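Local coordinates for protein endoribonuclease AbiQ (Lactococcus lactis, PDB 4GLK) that cleaves RNA as the toxic component of a type III toxin-antitoxin system and is neutralised by its cognate antitoxin RNA, AntiQ, at residues Lys65-Ser68 with Arg69-Arg73; Lys123-Ser126 with Glu127-Glu130; Glu130-Ser133 with Glu134-Arg138; His142-Gly146 with Tyr147-Phe151. The protein carries 1 engineered substitution. All blocks are in the same frame, centred on the assembly; numbering follows the deposited sequence.

Overall arrangement
Running from the N terminus, the chain meets contact 1 first, a tight turn that takes helix 58-66 into strand 71-76 at the edge of the antiparallel sheet. Contact 2 is the break between helix 110-124 and helix 126-143. Contact 3 continues directly along that second helix, sharing Glu130, and contact 4 turns from its far end into helix 146-151. The four follow in series, with none enclosing or crossing another. In space they converge on contact 1: Ile125 and Lys128 of contact 2 pack on Thr72, Lys132 of contact 3 reaches the carbonyls of Ser68 and Val71, and Tyr147 and Tyr148 of contact 4 lie against Arg67, Arg69 and Ile70.

Contact 1: residues Lys65-Ser68 with Arg69-Arg73; sequences KKRS and RIVTR
Arg67 and the pair Ile70-Val71 form the tight half of the link from helix 58-66 to edge strand 71-76 of the antiparallel sheet: Arg67-Ile70 is a type I beta turn, and Val71 N adds an i+4 bond to Arg67 O. That bond runs nearly along the C=O axis at 2.9 Å between Val71 N and Arg67 O, whereas Ile70 N, 3.0 Å from Arg67 O, sits above the carbonyl plane, 43° out of it. Apolar carbons close in around this doubly accepting oxygen. With chi1 at 52°, Arg67 CG is lodged between the backbone N and the carbonyl carbon, 3.9 Å from Val71 CG2, while Arg67 CB touches Ile70 CG2 at 3.7 Å. Ile70 and Val71 are buried, reaching His90 of strand 79-94, and Lys132 of helix 126-143 binds the Ser68 and Val71 carbonyls.

The two ends are looser and more exposed. At one, Lys65 slants across the Arg73 guanidinium, its CG over one face, toward the rim, and Lys65 NZ ends 3.2 Å from Arg73 NH1; Lys65 is exposed and Arg73 partly so, and solvent may screen these like charges. Within the turn, Arg69 forms a cation-pi pair with the ring of Tyr147. At the other end a water bridges the helix end to Arg69, donating to Lys66 O at 3.1 Å and accepting from Arg69 N and, in the guanidinium plane, from Arg69 NE, each 3.0 Å from the water oxygen.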
# COMPACT_ATOMS: atom_id res chain seq x y z
N LYS A 65 -5.55 12.78 8.16
CA LYS A 65 -4.91 14.09 8.00
C LYS A 65 -3.82 14.26 9.04
O LYS A 65 -2.78 14.84 8.74
CB LYS A 65 -5.96 15.21 8.16
CG LYS A 65 -6.32 15.94 6.89
CD LYS A 65 -6.24 17.46 7.08
CE LYS A 65 -7.24 18.26 6.25
NZ LYS A 65 -6.57 19.11 5.24
N LYS A 66 -4.04 13.73 10.26
CA LYS A 66 -3.09 13.81 11.36
C LYS A 66 -1.89 12.87 11.13
O LYS A 66 -0.84 13.06 11.74
CB LYS A 66 -3.79 13.49 12.69
N ARG A 67 -2.07 11.86 10.25
CA ARG A 67 -0.98 10.95 9.94
C ARG A 67 -0.35 11.17 8.55
O ARG A 67 0.05 10.22 7.88
CB ARG A 67 -1.31 9.49 10.31
CG ARG A 67 -2.62 8.93 9.77
CD ARG A 67 -2.99 7.62 10.45
NE ARG A 67 -3.25 7.76 11.89
CZ ARG A 67 -3.74 6.79 12.66
NH1 ARG A 67 -4.03 5.60 12.14
NH2 ARG A 67 -3.95 7.01 13.95
N SER A 68 -0.20 12.44 8.16
CA SER A 68 0.40 12.84 6.88
C SER A 68 1.84 12.33 6.66
O SER A 68 2.27 12.28 5.52
CB SER A 68 0.29 14.35 6.66
OG SER A 68 1.27 15.06 7.39
N ARG A 69 2.57 11.91 7.72
CA ARG A 69 3.92 11.33 7.60
C ARG A 69 3.90 9.89 7.06
O ARG A 69 4.93 9.36 6.63
CB ARG A 69 4.58 11.26 8.98
CG ARG A 69 5.25 12.55 9.41
CD ARG A 69 5.79 12.44 10.81
NE ARG A 69 4.74 12.61 11.79
CZ ARG A 69 4.93 12.67 13.11
NH1 ARG A 69 6.15 12.53 13.60
NH2 ARG A 69 3.91 12.86 13.93
N ILE A 70 2.73 9.26 7.09
CA ILE A 70 2.52 7.84 6.81
C ILE A 70 1.42 7.53 5.81
O ILE A 70 1.38 6.43 5.27
CB ILE A 70 2.27 7.27 8.24
CG1 ILE A 70 3.30 6.28 8.66
CG2 ILE A 70 0.84 6.95 8.66
CD1 ILE A 70 4.31 6.93 9.30
N VAL A 71 0.52 8.47 5.59
CA VAL A 71 -0.61 8.30 4.69
C VAL A 71 -0.55 9.36 3.60
O VAL A 71 -0.33 10.53 3.92
CB VAL A 71 -1.96 8.38 5.47
CG1 VAL A 71 -3.14 8.64 4.53
CG2 VAL A 71 -2.20 7.14 6.32
N THR A 72 -0.74 8.95 2.32
CA THR A 72 -0.87 9.88 1.21
C THR A 72 -2.35 9.96 0.84
O THR A 72 -2.98 8.94 0.59
CB THR A 72 -0.01 9.51 -0.01
OG1 THR A 72 1.34 9.53 0.38
CG2 THR A 72 -0.15 10.52 -1.15
N ARG A 73 -2.85 11.18 0.75
CA ARG A 73 -4.24 11.47 0.37
C ARG A 73 -4.36 11.54 -1.16
O ARG A 73 -3.57 12.19 -1.82
CB ARG A 73 -4.68 12.78 1.02
CG ARG A 73 -4.64 12.73 2.54
CD ARG A 73 -4.88 14.10 3.12
NE ARG A 73 -6.21 14.61 2.78
CZ ARG A 73 -6.55 15.89 2.84
NH1 ARG A 73 -5.67 16.81 3.18
NH2 ARG A 73 -7.79 16.26 2.52
O HOH W 1 2.02 12.36 10.67

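Contact 2: residues Lys123-Ser126 with Glu127-Glu130; sequences KSIS and EKIE
Ile125 and Ile129 meet through opposite settings of chi1: in Ile125 (68°) CG1 falls between the backbone N and the carbonyl carbon, and in Ile129 (-66°) CG1 lies beside the backbone N, across from the carbonyl carbon. They stand at a helix-helix junction, where helix 110-124 ends and helix 126-143 starts with Ile125 in the N-cap position. The two side chains cross at about a right angle, Ile125 CD1 lying 3.9 Å from Ile129 CG1. Lys128 instead runs beside Ile125 in the same direction, its methylene CD 3.8 Å from Ile125 CD1. Both Ile125 and Lys128 also pack on Thr72 of strand 71-76, and buried Ile129 touches Leu3.

The new helix opens with two regular backbone bonds, Ile129 N to Ile125 O at 3.0 Å and Glu130 N to Ser126 O at 2.9 Å. A hydrocarbon side chain at the N-cap cannot accept from the first amides, and a water does this for Glu127, taking its N-H at 3.0 Å from Glu127 N while donating weakly to Ser124 O. The Ser126 hydroxyl turns back to the preceding helix and donates a hydrogen bond to Lys123 O, so the break is spanned by a side-chain bond as well as by packing. On the outer side the Glu130 side chain starts out against the carbonyl of Ser126, with Glu130 CG 3.3 Å from Ser126 O.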
# COMPACT_ATOMS: atom_id res chain seq x y z
N LYS A 123 -0.15 8.06 -10.49
CA LYS A 123 0.88 8.13 -11.55
C LYS A 123 1.47 9.52 -11.67
O LYS A 123 2.69 9.64 -11.78
CB LYS A 123 0.33 7.66 -12.90
CG LYS A 123 0.16 6.17 -13.00
CD LYS A 123 0.19 5.75 -14.46
CE LYS A 123 -0.07 4.29 -14.63
NZ LYS A 123 -1.52 3.98 -14.63
N SER A 124 0.62 10.58 -11.55
CA SER A 124 1.06 11.98 -11.59
C SER A 124 1.92 12.37 -10.37
O SER A 124 2.67 13.34 -10.45
CB SER A 124 -0.14 12.92 -11.70
OG SER A 124 -0.78 13.12 -10.45
N ILE A 125 1.74 11.66 -9.23
CA ILE A 125 2.51 11.91 -8.00
C ILE A 125 3.42 10.70 -7.64
O ILE A 125 3.71 10.48 -6.47
CB ILE A 125 1.60 12.38 -6.82
CG1 ILE A 125 0.64 11.27 -6.31
CG2 ILE A 125 0.83 13.67 -7.18
CD1 ILE A 125 0.39 11.30 -4.79
N SER A 126 3.86 9.92 -8.65
CA SER A 126 4.69 8.72 -8.42
C SER A 126 6.02 8.99 -7.72
O SER A 126 6.43 8.15 -6.92
CB SER A 126 4.88 7.92 -9.70
OG SER A 126 5.51 8.72 -10.68
N GLU A 127 6.66 10.15 -7.98
CA GLU A 127 7.92 10.54 -7.31
C GLU A 127 7.68 10.74 -5.78
O GLU A 127 8.49 10.33 -4.96
CB GLU A 127 8.47 11.83 -7.92
CG GLU A 127 9.91 12.09 -7.53
CD GLU A 127 10.55 13.37 -8.04
OE1 GLU A 127 10.00 14.00 -8.97
OE2 GLU A 127 11.62 13.74 -7.49
N LYS A 128 6.57 11.38 -5.42
CA LYS A 128 6.21 11.61 -4.03
C LYS A 128 5.89 10.27 -3.38
O LYS A 128 6.34 10.03 -2.27
CB LYS A 128 4.98 12.52 -3.97
CG LYS A 128 4.36 12.66 -2.61
CD LYS A 128 3.00 13.28 -2.79
CE LYS A 128 2.40 13.64 -1.48
NZ LYS A 128 2.77 15.01 -1.09
N ILE A 129 5.16 9.39 -4.09
CA ILE A 129 4.81 8.05 -3.58
C ILE A 129 6.07 7.27 -3.30
O ILE A 129 6.21 6.70 -2.21
CB ILE A 129 3.83 7.30 -4.52
CG1 ILE A 129 2.47 8.02 -4.53
CG2 ILE A 129 3.64 5.83 -4.07
CD1 ILE A 129 1.52 7.55 -5.54
N GLU A 130 6.99 7.23 -4.27
CA GLU A 130 8.25 6.51 -4.16
C GLU A 130 9.10 7.05 -3.01
O GLU A 130 9.54 6.26 -2.17
CB GLU A 130 9.02 6.52 -5.49
CG GLU A 130 8.42 5.58 -6.53
CD GLU A 130 9.06 5.52 -7.90
OE1 GLU A 130 10.07 6.22 -8.15
OE2 GLU A 130 8.56 4.74 -8.75
O HOH W 2 5.82 12.12 -10.09

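Contact 3: residues Glu130-Ser133 with Glu134-Arg138; sequences ENKS and EVVYR
Glu134 starts its side chain close against the preceding turn: CB lies 3.3 Å from Asn131 O. From there CG carries the chain outward, and CD follows in a nearly straight run (chi2 -169°), bringing the carboxylate to the edge of the Arg138 guanidinium. OE1 makes the salt bridge; Arg138 NH2 meets it in the guanidinium plane, nearly in line with the C-O bond, at 2.8 Å from Glu134 OE1, and Arg138 NE adds a weak second bond. The other oxygen, OE2, comes no nearer to Asn131 OD1 than 4.2 Å, and the amide nitrogen of Asn131 is engaged elsewhere, on Glu127 O.

Underneath, the i to i+4 backbone bonds are regular, the shortest 2.8 Å between Tyr137 N and Ser133 O. Packing is closest on the Val136 side, where CG2 presses to 3.1 Å from Lys132 O. The buried Ser133 hydroxyl bonds to Ile129 O and to His89 of the sheet, and the Tyr137 hydroxyl to Glu159 and Lys156. This is an amphipathic alpha helix laid on an antiparallel sheet, with Ser133 and Tyr137 packed against strands 33-40 and 79-94 and an i to i+4 salt bridge on its outer flank.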
# COMPACT_ATOMS: atom_id res chain seq x y z
N GLU A 130 6.99 7.23 -4.27
CA GLU A 130 8.25 6.51 -4.16
C GLU A 130 9.10 7.05 -3.01
O GLU A 130 9.54 6.26 -2.17
CB GLU A 130 9.02 6.52 -5.49
CG GLU A 130 8.42 5.58 -6.53
CD GLU A 130 9.06 5.52 -7.90
OE1 GLU A 130 10.07 6.22 -8.15
OE2 GLU A 130 8.56 4.74 -8.75
N ASN A 131 9.22 8.39 -2.90
CA ASN A 131 10.00 9.06 -1.84
C ASN A 131 9.43 8.95 -0.45
O ASN A 131 10.20 8.70 0.48
CB ASN A 131 10.34 10.49 -2.19
CG ASN A 131 11.48 10.55 -3.17
OD1 ASN A 131 12.63 10.56 -2.79
ND2 ASN A 131 11.17 10.55 -4.46
N LYS A 132 8.12 9.05 -0.31
CA LYS A 132 7.49 8.88 1.00
C LYS A 132 7.60 7.44 1.50
O LYS A 132 7.71 7.23 2.70
CB LYS A 132 6.03 9.32 1.02
CG LYS A 132 5.61 9.59 2.45
CD LYS A 132 4.19 9.37 2.72
CE LYS A 132 3.43 10.62 2.47
NZ LYS A 132 2.41 10.83 3.50
N SER A 133 7.54 6.44 0.59
CA SER A 133 7.72 5.04 0.96
C SER A 133 9.12 4.82 1.51
O SER A 133 9.28 4.14 2.52
CB SER A 133 7.41 4.12 -0.21
OG SER A 133 6.02 4.21 -0.46
N GLU A 134 10.12 5.45 0.87
CA GLU A 134 11.53 5.42 1.26
C GLU A 134 11.71 6.06 2.63
O GLU A 134 12.39 5.47 3.45
CB GLU A 134 12.39 6.20 0.25
CG GLU A 134 13.48 5.37 -0.40
CD GLU A 134 14.45 6.25 -1.17
OE1 GLU A 134 15.53 6.55 -0.61
OE2 GLU A 134 14.13 6.66 -2.31
N VAL A 135 11.12 7.26 2.86
CA VAL A 135 11.17 7.93 4.17
C VAL A 135 10.58 6.96 5.23
O VAL A 135 11.23 6.66 6.20
CB VAL A 135 10.43 9.29 4.19
CG1 VAL A 135 10.27 9.83 5.61
CG2 VAL A 135 11.15 10.32 3.32
N VAL A 136 9.40 6.44 5.01
CA VAL A 136 8.73 5.52 5.96
C VAL A 136 9.62 4.28 6.23
O VAL A 136 9.81 3.90 7.39
CB VAL A 136 7.31 5.15 5.45
CG1 VAL A 136 6.67 4.08 6.32
CG2 VAL A 136 6.41 6.38 5.38
N TYR A 137 10.18 3.69 5.17
CA TYR A 137 11.06 2.51 5.26
C TYR A 137 12.28 2.78 6.13
O TYR A 137 12.51 2.05 7.09
CB TYR A 137 11.48 2.06 3.86
CG TYR A 137 12.25 0.76 3.82
CD1 TYR A 137 11.58 -0.46 3.80
CD2 TYR A 137 13.64 0.74 3.77
CE1 TYR A 137 12.27 -1.67 3.73
CE2 TYR A 137 14.34 -0.46 3.70
CZ TYR A 137 13.66 -1.66 3.69
OH TYR A 137 14.34 -2.85 3.62
N ARG A 138 13.03 3.86 5.83
CA ARG A 138 14.24 4.23 6.55
C ARG A 138 13.98 4.63 8.00
O ARG A 138 14.68 4.14 8.89
CB ARG A 138 15.00 5.35 5.81
CG ARG A 138 15.53 4.94 4.45
CD ARG A 138 16.40 6.05 3.90
NE ARG A 138 16.61 5.97 2.45
CZ ARG A 138 17.80 5.82 1.88
NH1 ARG A 138 18.89 5.69 2.62
NH2 ARG A 138 17.90 5.79 0.56

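Contact 4: residues His142-Gly146 with Tyr147-Phe151; sequences HEKDG and YYLKF
Lys144 touches Leu149 where the chain leaves helix 126-143: its positive phi of 62° turns the backbone, and its CG rests 3.5 Å from Leu149 CD1, the two side chains slanting across each other. Leu149 CD1 is equally near the Lys144 carbonyl, at 3.5 Å from Lys144 O.

Asp145 follows as the N-cap of helix 146-151. With CG opposite the backbone N (chi1 178°), its carboxylate swings over the first turn, and OD1 accepts a weak capping bond from Tyr147 N at 3.1 Å. The same OD1 lies at the edge of the Tyr148 ring, in its plane, 3.3 Å from CD1 of Tyr148; carboxylate and ring planes stand 85° apart. The Asp145 carbonyl takes Leu149 N at 2.9 Å, the donor almost collinear with the C=O bond. OD2 has a long, weak ion pair with Lys139.

Gly146 begins the helix proper. Its carbonyl receives a weak bond from Lys150 N, 3.4 Å from Gly146 O, and the aliphatic start of the Lys150 chain leans on the same oxygen. Beyond, Tyr148 is buried against Val135 and Val136, while Phe151 CD2 lies over one face of Tyr147, toward the rim.

One carboxylate oxygen thus accepts weakly from an amide at the helix start and also sits against a ring edge; its negative charge probably suits the positive end of the helix dipole and may polarise the ring edge of Tyr148.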
# COMPACT_ATOMS: atom_id res chain seq x y z
N HIS A 142 15.58 1.55 9.68
CA HIS A 142 16.98 1.91 9.85
C HIS A 142 17.22 2.88 11.01
O HIS A 142 18.14 2.68 11.80
CB HIS A 142 17.57 2.47 8.55
CG HIS A 142 17.57 1.50 7.39
ND1 HIS A 142 17.84 1.94 6.11
CD2 HIS A 142 17.35 0.17 7.35
CE1 HIS A 142 17.78 0.87 5.33
NE2 HIS A 142 17.48 -0.22 6.05
N GLU A 143 16.41 3.95 11.08
CA GLU A 143 16.52 4.99 12.10
C GLU A 143 15.87 4.55 13.39
O GLU A 143 16.29 5.00 14.46
CB GLU A 143 15.85 6.28 11.60
CG GLU A 143 16.50 7.54 12.08
CD GLU A 143 15.93 8.83 11.52
OE1 GLU A 143 15.81 9.80 12.29
OE2 GLU A 143 15.65 8.91 10.30
N LYS A 144 14.82 3.71 13.29
CA LYS A 144 14.06 3.23 14.44
C LYS A 144 13.37 4.40 15.18
O LYS A 144 13.21 4.36 16.40
CB LYS A 144 14.93 2.35 15.37
CG LYS A 144 14.67 0.83 15.30
CD LYS A 144 15.26 0.04 14.10
CE LYS A 144 16.71 0.33 13.79
NZ LYS A 144 17.64 0.08 14.94
N ASP A 145 12.95 5.44 14.40
CA ASP A 145 12.20 6.64 14.85
C ASP A 145 10.90 6.18 15.46
O ASP A 145 10.17 5.40 14.85
CB ASP A 145 11.92 7.58 13.66
CG ASP A 145 11.11 8.83 13.97
OD1 ASP A 145 9.89 8.70 14.24
OD2 ASP A 145 11.66 9.94 13.83
N GLY A 146 10.64 6.70 16.66
CA GLY A 146 9.48 6.39 17.49
C GLY A 146 8.14 6.35 16.80
O GLY A 146 7.45 5.34 16.88
N TYR A 147 7.76 7.45 16.13
CA TYR A 147 6.46 7.57 15.47
C TYR A 147 6.28 6.55 14.35
O TYR A 147 5.23 5.90 14.27
CB TYR A 147 6.20 9.02 15.00
CG TYR A 147 4.88 9.20 14.28
CD1 TYR A 147 3.72 9.51 14.98
CD2 TYR A 147 4.78 9.04 12.90
CE1 TYR A 147 2.50 9.67 14.33
CE2 TYR A 147 3.56 9.17 12.24
CZ TYR A 147 2.43 9.49 12.96
OH TYR A 147 1.23 9.63 12.30
N TYR A 148 7.28 6.41 13.49
CA TYR A 148 7.23 5.50 12.35
C TYR A 148 7.27 4.02 12.75
O TYR A 148 6.51 3.24 12.18
CB TYR A 148 8.34 5.83 11.35
CG TYR A 148 8.17 7.16 10.66
CD1 TYR A 148 8.56 8.35 11.28
CD2 TYR A 148 7.71 7.23 9.35
CE1 TYR A 148 8.45 9.58 10.62
CE2 TYR A 148 7.60 8.45 8.68
CZ TYR A 148 7.96 9.62 9.32
OH TYR A 148 7.86 10.81 8.65
N LEU A 149 8.15 3.64 13.69
CA LEU A 149 8.33 2.26 14.16
C LEU A 149 7.02 1.68 14.68
O LEU A 149 6.67 0.57 14.32
CB LEU A 149 9.35 2.21 15.32
CG LEU A 149 10.64 1.39 15.16
CD1 LEU A 149 11.40 1.40 16.46
CD2 LEU A 149 10.35 -0.07 14.78
N LYS A 150 6.32 2.46 15.54
CA LYS A 150 5.06 2.06 16.16
C LYS A 150 3.87 1.89 15.21
O LYS A 150 2.99 1.07 15.49
CB LYS A 150 4.73 2.97 17.35
CG LYS A 150 4.19 4.36 17.00
CD LYS A 150 3.88 5.13 18.27
CE LYS A 150 3.08 6.37 17.99
NZ LYS A 150 1.67 6.03 17.67
N PHE A 151 3.83 2.67 14.12
CA PHE A 151 2.75 2.61 13.12
C PHE A 151 3.04 1.67 11.98
O PHE A 151 2.12 1.17 11.34
CB PHE A 151 2.46 4.00 12.52
CG PHE A 151 1.40 4.77 13.28
CD1 PHE A 151 0.09 4.31 13.33
CD2 PHE A 151 1.73 5.94 13.96
CE1 PHE A 151 -0.88 5.02 14.05
CE2 PHE A 151 0.75 6.65 14.66
CZ PHE A 151 -0.55 6.18 14.71